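Local coordinates for protein pseudoazurin (Methylobacterium extorquens, PDB 1PMY) that probably shuttles electrons as a periplasmic blue copper protein, binding one copper ion per molecule in a cupredoxin fold, at residues H40-I45 and Y74-A79; K46-D51 and V105-L110; P80-G85 and K109-R114. All coordinates share one frame; numbering follows the deposited sequence.

Contact 1 of 3, residues H40-I45 and Y74-A79; sequences HNVETI and YGFKCA. With CU (copper (II) ion), chain B.
Ile45 lays its CG1 across Lys77 CB at 3.7 Å, while its CD1 reaches the backbone of Phe76. A branched aliphatic side chain suits this place, since it covers the bare backbone beside Gly75. Glu43 and Lys77, an antiparallel hydrogen-bonded pair, run side by side. Glu43 OE1 and Lys77 NZ stay 4.7 Å apart and are bridged by a water, whose bond to OE1 is weak, while Glu43 OE2 turns to Tyr55 OH. Nearer the copper, Asn41 holds CG between its backbone N and carbonyl carbon (chi1 76°), which lets OD1 accept a hydrogen bond from Ala79 N at 2.8 Å, with the donor in the carbonyl plane. Its ND2 serves Thr58 O, so the amide ties two neighbours to the loop. Asn41 N also points at Cys78 SG, 3.6 Å away and nearly straight (167°), a bond that would probably withdraw some charge from the thiolate. SG and His40 ND1 each hold copper at 2.1 Å, and His81 and Met86 complete the site. Strand 43-44 lies at one edge of the sheet, beside strand 72-77, whose Phe76 packs inward on Val90 of strand 87-92; Val42 and Cys78 rest on Phe18 of strand 17-25.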
ATOM      1  N   HIS A  40      -1.308  13.918  -1.362  1.00  9.60           N
ATOM      2  CA  HIS A  40      -1.340  12.472  -1.018  1.00 10.16           C
ATOM      3  C   HIS A  40      -0.232  12.121  -0.053  1.00  9.63           C
ATOM      4  O   HIS A  40       0.799  12.820  -0.047  1.00  9.13           O
ATOM      5  CB  HIS A  40      -1.372  11.618  -2.268  1.00 10.41           C
ATOM      6  CG  HIS A  40      -2.460  11.894  -3.223  1.00 11.36           C
ATOM      7  ND1 HIS A  40      -3.807  11.648  -3.159  1.00 11.17           N
ATOM      8  CD2 HIS A  40      -2.298  12.530  -4.455  1.00 11.43           C
ATOM      9  CE1 HIS A  40      -4.425  12.050  -4.228  1.00 11.87           C
ATOM     10  NE2 HIS A  40      -3.528  12.559  -5.031  1.00 12.30           N
ATOM     11  N   ASN A  41      -0.450  11.050   0.727  1.00  8.74           N
ATOM     12  CA  ASN A  41       0.667  10.523   1.576  1.00  9.24           C
ATOM     13  C   ASN A  41       0.530   8.979   1.520  1.00  8.51           C
ATOM     14  O   ASN A  41      -0.386   8.441   0.893  1.00  8.68           O
ATOM     15  CB  ASN A  41       0.847  11.072   2.936  1.00  9.54           C
ATOM     16  CG  ASN A  41      -0.169  10.552   3.972  1.00  9.35           C
ATOM     17  OD1 ASN A  41      -1.188   9.991   3.483  1.00  9.49           O
ATOM     18  ND2 ASN A  41       0.330  10.571   5.194  1.00 10.40           N
ATOM     19  N   VAL A  42       1.346   8.385   2.377  1.00  9.28           N
ATOM     20  CA  VAL A  42       1.355   6.934   2.578  1.00  9.23           C
ATOM     21  C   VAL A  42       1.440   6.672   4.111  1.00  9.21           C
ATOM     22  O   VAL A  42       2.239   7.285   4.868  1.00  9.30           O
ATOM     23  CB  VAL A  42       2.640   6.332   1.882  1.00  9.88           C
ATOM     24  CG1 VAL A  42       2.480   4.788   1.969  1.00 10.73           C
ATOM     25  CG2 VAL A  42       2.581   6.647   0.357  1.00 10.38           C
ATOM     26  N   GLU A  43       0.555   5.783   4.517  1.00  8.58           N
ATOM     27  CA  GLU A  43       0.550   5.446   5.982  1.00  7.52           C
ATOM     28  C   GLU A  43       0.159   4.006   6.121  1.00  7.18           C
ATOM     29  O   GLU A  43      -0.742   3.469   5.394  1.00  7.20           O
ATOM     30  CB  GLU A  43      -0.379   6.351   6.799  1.00  7.41           C
ATOM     31  CG  GLU A  43      -0.468   6.037   8.290  1.00  7.73           C
ATOM     32  CD  GLU A  43      -1.227   7.002   9.154  1.00  8.69           C
ATOM     33  OE1 GLU A  43      -1.654   7.997   8.584  1.00  9.94           O
ATOM     34  OE2 GLU A  43      -1.346   6.822  10.369  1.00  9.91           O
ATOM     35  N   THR A  44       0.823   3.380   7.067  1.00  6.88           N
ATOM     36  CA  THR A  44       0.482   1.940   7.351  1.00  6.86           C
ATOM     37  C   THR A  44      -1.040   1.856   7.732  1.00  5.46           C
ATOM     38  O   THR A  44      -1.536   2.784   8.430  1.00  7.49           O
ATOM     39  CB  THR A  44       1.286   1.563   8.669  1.00  7.43           C
ATOM     40  OG1 THR A  44       2.696   1.667   8.320  1.00  8.56           O
ATOM     41  CG2 THR A  44       0.934   0.189   9.283  1.00  7.94           C
ATOM     42  N   ILE A  45      -1.670   0.782   7.325  1.00  5.45           N
ATOM     43  CA  ILE A  45      -3.025   0.505   7.865  1.00  5.74           C
ATOM     44  C   ILE A  45      -2.757  -0.546   9.011  1.00  6.10           C
ATOM     45  O   ILE A  45      -2.192  -1.637   8.789  1.00  6.25           O
ATOM     46  CB  ILE A  45      -3.929  -0.161   6.814  1.00  6.16           C
ATOM     47  CG1 ILE A  45      -4.374   1.012   5.889  1.00  6.51           C
ATOM     48  CG2 ILE A  45      -5.280  -0.682   7.572  1.00  3.72           C
ATOM     49  CD1 ILE A  45      -4.751   0.467   4.483  1.00  6.75           C
ATOM     50  N   TYR A  74       1.706  -6.139   3.284  1.00  9.11           N
ATOM     51  CA  TYR A  74       1.582  -4.783   3.889  1.00  9.03           C
ATOM     52  C   TYR A  74       0.390  -4.060   3.226  1.00  8.68           C
ATOM     53  O   TYR A  74       0.300  -4.146   1.971  1.00  9.85           O
ATOM     54  CB  TYR A  74       2.826  -4.004   3.479  1.00  8.80           C
ATOM     55  CG  TYR A  74       4.108  -4.451   4.133  1.00  7.98           C
ATOM     56  CD1 TYR A  74       4.772  -5.613   3.672  1.00  8.03           C
ATOM     57  CD2 TYR A  74       4.627  -3.739   5.207  1.00  8.05           C
ATOM     58  CE1 TYR A  74       6.005  -5.943   4.302  1.00  8.20           C
ATOM     59  CE2 TYR A  74       5.823  -4.112   5.832  1.00  8.00           C
ATOM     60  CZ  TYR A  74       6.511  -5.242   5.349  1.00  8.77           C
ATOM     61  OH  TYR A  74       7.728  -5.558   5.913  1.00  9.44           O
ATOM     62  N   GLY A  75      -0.420  -3.357   4.005  1.00  8.45           N
ATOM     63  CA  GLY A  75      -1.488  -2.545   3.358  1.00  7.40           C
ATOM     64  C   GLY A  75      -1.137  -1.066   3.763  1.00  6.17           C
ATOM     65  O   GLY A  75      -0.676  -0.915   4.935  1.00  6.82           O
ATOM     66  N   PHE A  76      -1.286  -0.245   2.738  1.00  6.63           N
ATOM     67  CA  PHE A  76      -0.996   1.186   3.003  1.00  6.66           C
ATOM     68  C   PHE A  76      -2.222   1.974   2.503  1.00  5.42           C
ATOM     69  O   PHE A  76      -2.813   1.567   1.526  1.00  6.99           O
ATOM     70  CB  PHE A  76       0.230   1.657   2.190  1.00  7.62           C
ATOM     71  CG  PHE A  76       1.547   1.064   2.626  1.00  8.14           C
ATOM     72  CD1 PHE A  76       2.061   1.509   3.826  1.00  8.44           C
ATOM     73  CD2 PHE A  76       2.132  -0.005   1.922  1.00  7.64           C
ATOM     74  CE1 PHE A  76       3.254   0.943   4.306  1.00  8.06           C
ATOM     75  CE2 PHE A  76       3.360  -0.530   2.352  1.00  7.96           C
ATOM     76  CZ  PHE A  76       3.863  -0.046   3.545  1.00  7.98           C
ATOM     77  N   LYS A  77      -2.439   3.064   3.181  1.00  6.44           N
ATOM     78  CA  LYS A  77      -3.500   4.014   2.801  1.00  7.44           C
ATOM     79  C   LYS A  77      -2.794   5.369   2.548  1.00  7.13           C
ATOM     80  O   LYS A  77      -1.683   5.675   2.932  1.00  7.69           O
ATOM     81  CB  LYS A  77      -4.466   4.186   4.030  1.00  7.39           C
ATOM     82  CG  LYS A  77      -3.957   4.828   5.292  1.00  7.46           C
ATOM     83  CD  LYS A  77      -5.142   5.000   6.297  1.00  7.25           C
ATOM     84  CE  LYS A  77      -4.562   5.492   7.610  1.00  8.79           C
ATOM     85  NZ  LYS A  77      -5.779   5.705   8.513  1.00 10.25           N
ATOM     86  N   CYS A  78      -3.609   6.193   1.864  1.00  6.79           N
ATOM     87  CA  CYS A  78      -3.354   7.627   1.744  1.00  7.68           C
ATOM     88  C   CYS A  78      -4.235   8.197   2.883  1.00  7.39           C
ATOM     89  O   CYS A  78      -5.473   7.950   2.810  1.00  7.68           O
ATOM     90  CB  CYS A  78      -3.701   8.168   0.356  1.00  7.42           C
ATOM     91  SG  CYS A  78      -3.851   9.952   0.468  1.00  8.43           S
ATOM     92  N   ALA A  79      -3.658   8.747   3.943  1.00  7.95           N
ATOM     93  CA  ALA A  79      -4.507   9.238   5.049  1.00  8.39           C
ATOM     94  C   ALA A  79      -5.660  10.076   4.727  1.00  8.70           C
ATOM     95  O   ALA A  79      -6.830   9.660   5.045  1.00  8.97           O
ATOM     96  CB  ALA A  79      -3.789   9.485   6.333  1.00  8.86           C
TER
HETATM   97 CU    CU B 124      -4.452  10.641  -1.472  1.00 12.48          CU
HETATM   98  O   HOH W   1      -4.620   7.629   9.996  1.00 33.27           O

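Contact 2 of 3, residues K46-D51 and V105-L110; sequences KGMAPD and VQHNKL
The His107 ring receives Met48 SD at its edge, near the ring plane, with the sulfur 4.7 Å from the ring centroid and 80° off the normal. CE1 is the nearest ring atom, 3.8 Å from SD, and NE2 is almost as close, so the sulfur meets the CE1-NE2 side of the imidazole. The same ring also touches Ile45 and Leu115, and its ND1 makes a weak hydrogen bond to Gln112 OE1. Methionine suits this meeting: CG lies anti to the carbonyl carbon (chi1 -59°) and the chain is extended at chi2, which carries a polarisable sulfur to the imidazole edge from the opposite direction; the bend at chi3 only turns the terminal methyl. Farther back, the Met48 side chain crosses that of Val105, its CG 4.0 Å from Val105 CG2, an apolar touch between a flexible chain and a compact branched one. That methyl also lies 3.6 Å from Gly47 O, against the backbone of the loop. Gly47 suits its place, because with phi at 92° a CB would jam against the preceding carbonyl oxygen and come within 3.0 Å of Val105 CG2. No hydrogen bond joins the two segments; this is a small surface contact. It fastens the loop after strand 43-44 to the link between helices 99-103 and 109-120, where Asn108 is the N-cap, an arrangement consistent with the C-terminal helical extension that pseudoazurins add to the cupredoxin sandwich.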
ATOM      1  N   LYS A  46      -2.994  -0.134  10.255  1.00  8.45           N
ATOM      2  CA  LYS A  46      -2.722  -1.063  11.397  1.00 10.64           C
ATOM      3  C   LYS A  46      -3.423  -2.373  11.190  1.00  9.68           C
ATOM      4  O   LYS A  46      -4.600  -2.457  10.752  1.00 10.17           O
ATOM      5  CB  LYS A  46      -3.265  -0.307  12.646  1.00 13.15           C
ATOM      6  CG  LYS A  46      -2.809  -1.105  13.833  1.00 15.01           C
ATOM      7  CD  LYS A  46      -2.759  -0.519  15.201  1.00 16.95           C
ATOM      8  CE  LYS A  46      -3.031  -1.486  16.340  1.00 18.12           C
ATOM      9  NZ  LYS A  46      -4.484  -1.921  16.285  1.00 19.20           N
ATOM     10  N   GLY A  47      -2.773  -3.495  11.450  1.00  9.46           N
ATOM     11  CA  GLY A  47      -3.285  -4.846  11.318  1.00  8.60           C
ATOM     12  C   GLY A  47      -2.942  -5.366   9.908  1.00  9.38           C
ATOM     13  O   GLY A  47      -3.202  -6.569   9.661  1.00 10.05           O
ATOM     14  N   MET A  48      -2.269  -4.509   9.112  1.00  8.46           N
ATOM     15  CA  MET A  48      -1.916  -4.963   7.735  1.00  8.94           C
ATOM     16  C   MET A  48      -0.377  -4.831   7.564  1.00 10.00           C
ATOM     17  O   MET A  48       0.098  -4.114   6.668  1.00 11.69           O
ATOM     18  CB  MET A  48      -2.668  -4.284   6.568  1.00  8.41           C
ATOM     19  CG  MET A  48      -4.134  -4.452   6.662  1.00  7.99           C
ATOM     20  SD  MET A  48      -4.997  -3.627   5.305  1.00  9.03           S
ATOM     21  CE  MET A  48      -4.787  -4.896   4.033  1.00  9.69           C
ATOM     22  N   ALA A  49       0.366  -5.556   8.410  1.00 10.53           N
ATOM     23  CA  ALA A  49       1.847  -5.532   8.337  1.00 11.35           C
ATOM     24  C   ALA A  49       2.462  -6.683   9.122  1.00 11.94           C
ATOM     25  O   ALA A  49       1.920  -6.987  10.213  1.00 12.34           O
ATOM     26  CB  ALA A  49       2.405  -4.212   8.872  1.00 10.77           C
ATOM     27  N   PRO A  50       3.580  -7.187   8.651  1.00 12.83           N
ATOM     28  CA  PRO A  50       4.224  -8.281   9.432  1.00 13.65           C
ATOM     29  C   PRO A  50       4.728  -7.670  10.719  1.00 15.17           C
ATOM     30  O   PRO A  50       5.016  -6.496  10.897  1.00 14.44           O
ATOM     31  CB  PRO A  50       5.225  -8.855   8.459  1.00 13.80           C
ATOM     32  CG  PRO A  50       5.620  -7.689   7.595  1.00 13.25           C
ATOM     33  CD  PRO A  50       4.301  -6.868   7.429  1.00 12.54           C
ATOM     34  N   ASP A  51       4.789  -8.543  11.749  1.00 16.91           N
ATOM     35  CA  ASP A  51       5.206  -8.083  13.090  1.00 18.85           C
ATOM     36  C   ASP A  51       6.666  -7.701  12.996  1.00 18.16           C
ATOM     37  O   ASP A  51       7.375  -8.367  12.233  1.00 18.60           O
ATOM     38  CB  ASP A  51       4.733  -8.980  14.221  1.00 21.80           C
ATOM     39  CG  ASP A  51       5.024 -10.422  14.008  1.00 23.78           C
ATOM     40  OD1 ASP A  51       6.160 -10.672  13.487  1.00 25.08           O
ATOM     41  OD2 ASP A  51       4.140 -11.296  14.320  1.00 25.12           O
ATOM     42  N   VAL A 105      -8.786  -7.522   8.042  1.00  9.96           N
ATOM     43  CA  VAL A 105      -9.069  -6.115   8.486  1.00 10.02           C
ATOM     44  C   VAL A 105     -10.225  -5.646   7.635  1.00 10.66           C
ATOM     45  O   VAL A 105     -10.345  -5.960   6.440  1.00 11.29           O
ATOM     46  CB  VAL A 105      -7.783  -5.283   8.466  1.00  9.50           C
ATOM     47  CG1 VAL A 105      -8.100  -3.797   8.750  1.00  9.65           C
ATOM     48  CG2 VAL A 105      -6.730  -5.768   9.431  1.00  9.82           C
ATOM     49  N   GLN A 106     -11.206  -4.935   8.241  1.00 11.59           N
ATOM     50  CA  GLN A 106     -12.395  -4.510   7.517  1.00 11.89           C
ATOM     51  C   GLN A 106     -12.216  -3.039   7.114  1.00 11.47           C
ATOM     52  O   GLN A 106     -11.424  -2.337   7.750  1.00 10.99           O
ATOM     53  CB  GLN A 106     -13.721  -4.782   8.232  1.00 13.77           C
ATOM     54  CG  GLN A 106     -13.739  -6.225   8.814  1.00 15.61           C
ATOM     55  CD  GLN A 106     -14.863  -6.510   9.772  1.00 17.30           C
ATOM     56  OE1 GLN A 106     -15.783  -5.787  10.123  1.00 18.10           O
ATOM     57  NE2 GLN A 106     -14.796  -7.762  10.291  1.00 18.79           N
ATOM     58  N   HIS A 107     -12.968  -2.712   6.123  1.00 11.88           N
ATOM     59  CA  HIS A 107     -12.893  -1.304   5.554  1.00 12.86           C
ATOM     60  C   HIS A 107     -14.293  -0.948   5.044  1.00 13.66           C
ATOM     61  O   HIS A 107     -15.149  -1.822   4.934  1.00 14.14           O
ATOM     62  CB  HIS A 107     -11.942  -1.367   4.287  1.00 12.01           C
ATOM     63  CG  HIS A 107     -10.559  -1.870   4.593  1.00 11.05           C
ATOM     64  ND1 HIS A 107     -10.076  -3.155   4.411  1.00 10.67           N
ATOM     65  CD2 HIS A 107      -9.572  -1.160   5.199  1.00 10.72           C
ATOM     66  CE1 HIS A 107      -8.796  -3.184   4.893  1.00 10.16           C
ATOM     67  NE2 HIS A 107      -8.511  -1.975   5.371  1.00 11.26           N
ATOM     68  N   ASN A 108     -14.436   0.354   4.633  1.00 16.12           N
ATOM     69  CA  ASN A 108     -15.722   0.762   3.994  1.00 17.80           C
ATOM     70  C   ASN A 108     -15.818  -0.021   2.664  1.00 18.05           C
ATOM     71  O   ASN A 108     -14.779  -0.490   2.135  1.00 17.84           O
ATOM     72  CB  ASN A 108     -15.755   2.299   3.698  1.00 19.45           C
ATOM     73  CG  ASN A 108     -14.501   2.653   2.861  1.00 20.61           C
ATOM     74  OD1 ASN A 108     -14.622   2.601   1.616  1.00 21.15           O
ATOM     75  ND2 ASN A 108     -13.377   2.907   3.506  1.00 21.70           N
ATOM     76  N   LYS A 109     -17.023  -0.089   2.172  1.00 18.29           N
ATOM     77  CA  LYS A 109     -17.416  -0.777   0.971  1.00 18.63           C
ATOM     78  C   LYS A 109     -16.509  -0.521  -0.228  1.00 17.95           C
ATOM     79  O   LYS A 109     -16.008  -1.464  -0.882  1.00 17.27           O
ATOM     80  CB  LYS A 109     -18.885  -0.541   0.613  1.00 19.91           C
ATOM     81  CG  LYS A 109     -19.337  -1.532  -0.470  1.00 21.63           C
ATOM     82  CD  LYS A 109     -20.713  -1.249  -1.003  1.00 23.13           C
ATOM     83  CE  LYS A 109     -21.582  -2.460  -1.281  1.00 23.89           C
ATOM     84  NZ  LYS A 109     -20.818  -3.664  -1.721  1.00 25.13           N
ATOM     85  N   LEU A 110     -16.298   0.736  -0.504  1.00 17.28           N
ATOM     86  CA  LEU A 110     -15.484   1.263  -1.605  1.00 16.75           C
ATOM     87  C   LEU A 110     -14.059   0.844  -1.530  1.00 15.96           C
ATOM     88  O   LEU A 110     -13.516   0.328  -2.564  1.00 16.73           O
ATOM     89  CB  LEU A 110     -15.917   2.685  -1.772  1.00 17.48           C
ATOM     90  CG  LEU A 110     -15.158   3.882  -2.056  1.00 18.14           C
ATOM     91  CD1 LEU A 110     -13.923   3.774  -2.934  1.00 18.21           C
ATOM     92  CD2 LEU A 110     -16.168   4.904  -2.670  1.00 18.11           C
TER

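Contact 3 of 3, residues P80-G85 and K109-R114; sequences PHYMMG and KLTQKR. With CU (copper (II) ion), chain B.
Gly85 closes a type I beta turn, Tyr82 to Gly85, in the copper-ligand loop of the cupredoxin fold, and it presses this loop onto helix 109-120. Here the packing is tight: Gly85 CA sits 3.1 Å from Thr111 OG1. Glycine suits this place, for a CB would lie only 2.7 Å from Leu110 CD1, and the positive phi of 78° is easiest for it. Threonine fits opposite because it offers both a hydroxyl and a methyl: OG1 is 3.0 Å from Tyr82 O, a weak interaction at best, while CG2 approaches Tyr82 CE1, the two side chains crossing at about a right angle. CG2 lies anti to the backbone N of Thr111 and OG1 beside it (chi1 -61°), which divides the two roles between carbonyl and ring.

Toward solvent the contact is looser. Met83 and Met84 set out away from the helix at their CA-CB bonds, and their backbone oxygens do the touching here: the exposed Leu110 merely brings CD1 to 3.5 Å from Met84 O and CG near Met83 O.

Arg114 reaches along the contact with a chain extended from CG to NE. Met84 O lies over one face of its guanidinium and Gly85 O at the edge, while its stronger bonds go to Met15 O through NH2 and Met16 O through NH1. A leucine here would probably leave the carbonyls of Met15 and Met16 without these donors and weaken the tie between the helix and that loop. Beyond the turn, His81 ND1 holds copper at 2.0 Å, with Pro80 CB over one ring face. The guanidinium's grip on the turn itself is modest: Arg114 NH1 donates a weak bond of 3.0 Å to Gly85 O, bent to 143°.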
ATOM      1  N   PRO A  80      -5.507  11.213   4.037  1.00  8.63           N
ATOM      2  CA  PRO A  80      -6.621  12.094   3.699  1.00  9.30           C
ATOM      3  C   PRO A  80      -7.615  11.405   2.733  1.00  9.00           C
ATOM      4  O   PRO A  80      -8.810  11.802   2.869  1.00  9.50           O
ATOM      5  CB  PRO A  80      -5.974  13.247   2.938  1.00  9.10           C
ATOM      6  CG  PRO A  80      -4.577  12.863   2.673  1.00  8.82           C
ATOM      7  CD  PRO A  80      -4.137  11.761   3.677  1.00  8.39           C
ATOM      8  N   HIS A  81      -7.196  10.403   1.921  1.00  8.99           N
ATOM      9  CA  HIS A  81      -8.174   9.779   1.013  1.00  8.86           C
ATOM     10  C   HIS A  81      -8.512   8.336   1.302  1.00  8.62           C
ATOM     11  O   HIS A  81      -8.862   7.564   0.377  1.00  9.71           O
ATOM     12  CB  HIS A  81      -7.727   9.895  -0.519  1.00  9.36           C
ATOM     13  CG  HIS A  81      -7.365  11.298  -0.826  1.00  9.74           C
ATOM     14  ND1 HIS A  81      -6.121  11.674  -1.335  1.00 10.94           N
ATOM     15  CD2 HIS A  81      -8.126  12.423  -0.712  1.00 10.25           C
ATOM     16  CE1 HIS A  81      -6.171  13.023  -1.511  1.00 10.28           C
ATOM     17  NE2 HIS A  81      -7.332  13.472  -1.190  1.00 11.16           N
ATOM     18  N   TYR A  82      -8.356   7.871   2.541  1.00  8.86           N
ATOM     19  CA  TYR A  82      -8.695   6.447   2.866  1.00  8.55           C
ATOM     20  C   TYR A  82     -10.173   6.120   2.633  1.00  9.95           C
ATOM     21  O   TYR A  82     -10.449   5.110   1.972  1.00 11.31           O
ATOM     22  CB  TYR A  82      -8.167   6.197   4.293  1.00  7.97           C
ATOM     23  CG  TYR A  82      -8.624   4.835   4.819  1.00  8.51           C
ATOM     24  CD1 TYR A  82      -8.264   3.619   4.272  1.00  8.36           C
ATOM     25  CD2 TYR A  82      -9.621   4.843   5.813  1.00  8.86           C
ATOM     26  CE1 TYR A  82      -8.751   2.400   4.790  1.00  8.87           C
ATOM     27  CE2 TYR A  82     -10.181   3.639   6.286  1.00  8.80           C
ATOM     28  CZ  TYR A  82      -9.669   2.436   5.859  1.00  9.05           C
ATOM     29  OH  TYR A  82     -10.319   1.287   6.272  1.00  7.44           O
ATOM     30  N   MET A  83     -11.064   7.019   3.020  1.00 11.68           N
ATOM     31  CA  MET A  83     -12.513   6.868   2.884  1.00 14.24           C
ATOM     32  C   MET A  83     -12.916   6.801   1.406  1.00 14.72           C
ATOM     33  O   MET A  83     -13.913   6.232   0.987  1.00 15.21           O
ATOM     34  CB  MET A  83     -13.280   7.987   3.615  1.00 16.39           C
ATOM     35  CG  MET A  83     -13.383   7.822   5.077  1.00 19.05           C
ATOM     36  SD  MET A  83     -14.190   6.307   5.567  1.00 22.50           S
ATOM     37  CE  MET A  83     -15.860   6.344   4.920  1.00 22.02           C
ATOM     38  N   MET A  84     -12.077   7.388   0.535  1.00 13.75           N
ATOM     39  CA  MET A  84     -12.151   7.390  -0.896  1.00 14.11           C
ATOM     40  C   MET A  84     -11.442   6.199  -1.545  1.00 13.47           C
ATOM     41  O   MET A  84     -11.406   6.137  -2.751  1.00 13.45           O
ATOM     42  CB  MET A  84     -11.585   8.720  -1.474  1.00 16.15           C
ATOM     43  CG  MET A  84     -12.676   9.786  -1.246  1.00 18.40           C
ATOM     44  SD  MET A  84     -11.987  11.354  -1.955  1.00 21.67           S
ATOM     45  CE  MET A  84     -12.466  11.023  -3.721  1.00 20.91           C
ATOM     46  N   GLY A  85     -10.979   5.218  -0.783  1.00 11.97           N
ATOM     47  CA  GLY A  85     -10.386   4.016  -1.310  1.00 11.61           C
ATOM     48  C   GLY A  85      -8.946   4.138  -1.791  1.00 10.59           C
ATOM     49  O   GLY A  85      -8.536   3.218  -2.548  1.00 11.04           O
ATOM     50  N   LYS A 109     -17.023  -0.089   2.172  1.00 18.29           N
ATOM     51  CA  LYS A 109     -17.416  -0.777   0.971  1.00 18.63           C
ATOM     52  C   LYS A 109     -16.509  -0.521  -0.228  1.00 17.95           C
ATOM     53  O   LYS A 109     -16.008  -1.464  -0.882  1.00 17.27           O
ATOM     54  CB  LYS A 109     -18.885  -0.541   0.613  1.00 19.91           C
ATOM     55  CG  LYS A 109     -19.337  -1.532  -0.470  1.00 21.63           C
ATOM     56  CD  LYS A 109     -20.713  -1.249  -1.003  1.00 23.13           C
ATOM     57  CE  LYS A 109     -21.582  -2.460  -1.281  1.00 23.89           C
ATOM     58  NZ  LYS A 109     -20.818  -3.664  -1.721  1.00 25.13           N
ATOM     59  N   LEU A 110     -16.298   0.736  -0.504  1.00 17.28           N
ATOM     60  CA  LEU A 110     -15.484   1.263  -1.605  1.00 16.75           C
ATOM     61  C   LEU A 110     -14.059   0.844  -1.530  1.00 15.96           C
ATOM     62  O   LEU A 110     -13.516   0.328  -2.564  1.00 16.73           O
ATOM     63  CB  LEU A 110     -15.917   2.685  -1.772  1.00 17.48           C
ATOM     64  CG  LEU A 110     -15.158   3.882  -2.056  1.00 18.14           C
ATOM     65  CD1 LEU A 110     -13.923   3.774  -2.934  1.00 18.21           C
ATOM     66  CD2 LEU A 110     -16.168   4.904  -2.670  1.00 18.11           C
ATOM     67  N   THR A 111     -13.429   0.904  -0.366  1.00 14.33           N
ATOM     68  CA  THR A 111     -12.034   0.484  -0.167  1.00 13.13           C
ATOM     69  C   THR A 111     -11.966  -1.044  -0.278  1.00 12.39           C
ATOM     70  O   THR A 111     -11.005  -1.570  -0.856  1.00 11.06           O
ATOM     71  CB  THR A 111     -11.423   0.938   1.207  1.00 13.63           C
ATOM     72  OG1 THR A 111     -11.514   2.452   1.137  1.00 14.37           O
ATOM     73  CG2 THR A 111     -10.003   0.565   1.482  1.00 13.52           C
ATOM     74  N   GLN A 112     -12.930  -1.737   0.291  1.00 12.38           N
ATOM     75  CA  GLN A 112     -12.971  -3.206   0.291  1.00 12.87           C
ATOM     76  C   GLN A 112     -12.967  -3.720  -1.180  1.00 13.63           C
ATOM     77  O   GLN A 112     -12.277  -4.702  -1.516  1.00 13.91           O
ATOM     78  CB  GLN A 112     -14.177  -3.824   1.023  1.00 13.35           C
ATOM     79  CG  GLN A 112     -14.040  -5.331   1.296  1.00 13.16           C
ATOM     80  CD  GLN A 112     -12.793  -5.735   2.049  1.00 13.17           C
ATOM     81  OE1 GLN A 112     -12.505  -5.336   3.191  1.00 12.77           O
ATOM     82  NE2 GLN A 112     -11.835  -6.438   1.459  1.00 13.97           N
ATOM     83  N   LYS A 113     -13.758  -3.016  -1.968  1.00 13.39           N
ATOM     84  CA  LYS A 113     -13.940  -3.449  -3.362  1.00 13.88           C
ATOM     85  C   LYS A 113     -12.666  -3.286  -4.134  1.00 13.59           C
ATOM     86  O   LYS A 113     -12.509  -3.986  -5.200  1.00 14.34           O
ATOM     87  CB  LYS A 113     -15.144  -2.805  -4.026  1.00 15.31           C
ATOM     88  CG  LYS A 113     -16.499  -3.118  -3.416  1.00 17.09           C
ATOM     89  CD  LYS A 113     -16.587  -4.479  -2.792  1.00 18.78           C
ATOM     90  CE  LYS A 113     -16.708  -5.602  -3.796  1.00 20.11           C
ATOM     91  NZ  LYS A 113     -17.918  -6.464  -3.364  1.00 21.29           N
ATOM     92  N   ARG A 114     -11.878  -2.344  -3.700  1.00 11.63           N
ATOM     93  CA  ARG A 114     -10.569  -2.124  -4.359  1.00 11.85           C
ATOM     94  C   ARG A 114      -9.578  -3.169  -3.953  1.00 12.12           C
ATOM     95  O   ARG A 114      -8.724  -3.570  -4.767  1.00 12.86           O
ATOM     96  CB  ARG A 114     -10.072  -0.707  -4.044  1.00 11.82           C
ATOM     97  CG  ARG A 114     -10.753   0.240  -5.070  1.00 12.43           C
ATOM     98  CD  ARG A 114     -10.039   1.547  -5.009  1.00 11.44           C
ATOM     99  NE  ARG A 114     -10.770   2.501  -5.877  1.00 12.24           N
ATOM    100  CZ  ARG A 114     -10.367   3.770  -5.947  1.00 12.35           C
ATOM    101  NH1 ARG A 114      -9.341   4.255  -5.220  1.00 11.02           N
ATOM    102  NH2 ARG A 114     -10.967   4.512  -6.873  1.00 12.54           N
TER
HETATM  103 CU    CU B 124      -4.452  10.641  -1.472  1.00 12.48          CU

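Contacts 1 and 3 meet at the copper: His40 ND1 and His81 ND1, both ligands, are 2.9 Å apart, with Cys78 from contact 1 as the third ligand and Met86 just after Gly85. Away from the metal they touch again where Lys77 CD lies 3.8 Å from Tyr82 CG, part of a cation-pi pair. Contact 2 is farther off, the side chain of His107 being about 11 Å from that of Met86, yet it extends contact 1 through a probable hydrogen bond of 2.8 Å from Gly75 N to Met48 O. Contacts 2 and 3 overlap in sequence at Lys109 and Leu110, but contact 2 is made by Val105 and His107 before the helix and contact 3 by its first turns.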